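Local coordinates for major capsid protein P2 (PDB 2VVF), which forms the outer protein shell of the marine lipid-containing bacteriophage PM2 as a homotrimeric capsomer built from double jelly-roll subunits, at residues A[93-96]-A[97-101]. Residues are numbered along the deposited sequence; the frame is centred on the assembly and turned at random.
Sequences VNVT and DLVQQ
Thr96 N-caps the short helix 97-102, its hydroxyl folding back over the first turn to meet Val99. OG1 sits between the backbone N and the carbonyl carbon (chi1 60°), a rotation that brings it round to the amide of Val99. Val99 N donates to it in a long, weak capping bond of 3.5 Å to Thr96 OG1. The methyl Val99 CG2 presses against the same oxygen, 3.3 Å from Thr96 OG1. The backbone closes the turn more firmly: Gln100 N gives Thr96 O a bond of 3.1 Å, the first i to i+4 bond of the helix. Around this close-packed cap the contact thins out. On the exposed side the side chains of Val95 and Val99 cross at about a right angle, with Val95 CG2 4.0 Å from Val99 CG1, ordinary apolar contact beside solvent. Asp97, buried, turns its carboxylate back to the preceding loop, where OD1 takes the amide of Gly92 and OD2 pairs with Lys91 and with Lys91 of the second subunit. Thr96 OG1 is likewise hydrogen-bonded to Val93 O of that second subunit, while Val99 packs on its Val93. The loop and helix start, in the N-terminal half of the double jelly roll, therefore belong to the trimer interface. With two lysines beside it, the Asp97 carboxylate is probably kept ionised, and as an acidic group in the first helical turn it would probably interact favourably with the positive N-terminal end of the helix dipole. Thr96 OG1 thus serves the cap and the subunit contact at once, consistent with the helix start being ordered together with the trimer.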
loop_
_atom_site.group_PDB
_atom_site.type_symbol
_atom_site.label_atom_id
_atom_site.label_comp_id
_atom_site.label_asym_id
_atom_site.label_seq_id
_atom_site.Cartn_x
_atom_site.Cartn_y
_atom_site.Cartn_z
ATOM N N VAL A 93 7.189 -2.832 13.746
ATOM C CA VAL A 93 7.240 -1.744 14.715
ATOM C C VAL A 93 8.691 -1.482 15.104
ATOM O O VAL A 93 9.136 -0.333 15.155
ATOM C CB VAL A 93 6.356 -2.035 15.942
ATOM C CG1 VAL A 93 6.428 -3.505 16.315
ATOM C CG2 VAL A 93 6.764 -1.155 17.115
ATOM N N ASN A 94 9.429 -2.562 15.351
ATOM C CA ASN A 94 10.844 -2.472 15.695
ATOM C C ASN A 94 11.658 -3.293 14.700
ATOM O O ASN A 94 12.867 -3.463 14.849
ATOM C CB ASN A 94 11.089 -2.945 17.127
ATOM C CG ASN A 94 10.907 -1.833 18.142
ATOM O OD1 ASN A 94 9.870 -1.740 18.799
ATOM N ND2 ASN A 94 11.904 -0.961 18.250
ATOM N N VAL A 95 10.969 -3.795 13.680
ATOM C CA VAL A 95 11.584 -4.566 12.609
ATOM C C VAL A 95 10.921 -4.130 11.307
ATOM O O VAL A 95 9.927 -3.405 11.327
ATOM C CB VAL A 95 11.440 -6.088 12.833
ATOM C CG1 VAL A 95 12.018 -6.487 14.181
ATOM C CG2 VAL A 95 9.985 -6.517 12.713
ATOM N N THR A 96 11.476 -4.559 10.180
ATOM C CA THR A 96 10.919 -4.191 8.884
ATOM C C THR A 96 9.595 -4.904 8.638
ATOM O O THR A 96 9.319 -5.944 9.236
ATOM C CB THR A 96 11.918 -4.453 7.744
ATOM O OG1 THR A 96 12.252 -5.846 7.707
ATOM C CG2 THR A 96 13.181 -3.637 7.951
ATOM N N ASP A 97 8.780 -4.337 7.756
ATOM C CA ASP A 97 7.492 -4.931 7.419
ATOM C C ASP A 97 7.701 -6.338 6.869
ATOM O O ASP A 97 6.963 -7.266 7.205
ATOM C CB ASP A 97 6.760 -4.072 6.383
ATOM C CG ASP A 97 6.301 -2.739 6.946
ATOM O OD1 ASP A 97 6.577 -2.460 8.133
ATOM O OD2 ASP A 97 5.663 -1.968 6.199
ATOM N N LEU A 98 8.718 -6.490 6.028
ATOM C CA LEU A 98 9.034 -7.778 5.419
ATOM C C LEU A 98 9.293 -8.857 6.466
ATOM O O LEU A 98 8.844 -9.995 6.325
ATOM C CB LEU A 98 10.243 -7.646 4.487
ATOM C CG LEU A 98 9.964 -7.219 3.043
ATOM C CD1 LEU A 98 11.258 -7.120 2.251
ATOM C CD2 LEU A 98 8.991 -8.177 2.373
ATOM N N VAL A 99 10.023 -8.497 7.517
ATOM C CA VAL A 99 10.335 -9.439 8.586
ATOM C C VAL A 99 9.071 -9.842 9.339
ATOM O O VAL A 99 8.890 -11.007 9.692
ATOM C CB VAL A 99 11.405 -8.874 9.546
ATOM C CG1 VAL A 99 11.461 -9.691 10.828
ATOM C CG2 VAL A 99 12.765 -8.840 8.871
ATOM N N GLN A 100 8.199 -8.868 9.578
ATOM C CA GLN A 100 6.949 -9.107 10.294
ATOM C C GLN A 100 5.975 -9.966 9.492
ATOM O O GLN A 100 5.174 -10.707 10.064
ATOM C CB GLN A 100 6.292 -7.779 10.677
ATOM C CG GLN A 100 5.344 -7.870 11.861
ATOM C CD GLN A 100 5.918 -8.684 13.005
ATOM O OE1 GLN A 100 5.856 -9.914 13.001
ATOM N NE2 GLN A 100 6.481 -8.000 13.993
ATOM N N GLN A 101 6.043 -9.861 8.167
ATOM C CA GLN A 101 5.168 -10.637 7.293
ATOM C C GLN A 101 5.683 -12.060 7.112
ATOM O O GLN A 101 4.926 -13.025 7.227
ATOM C CB GLN A 101 5.035 -9.963 5.926
ATOM C CG GLN A 101 4.600 -8.514 5.982
ATOM C CD GLN A 101 4.938 -7.757 4.712
ATOM O OE1 GLN A 101 5.446 -8.330 3.750
ATOM N NE2 GLN A 101 4.666 -6.460 4.708
#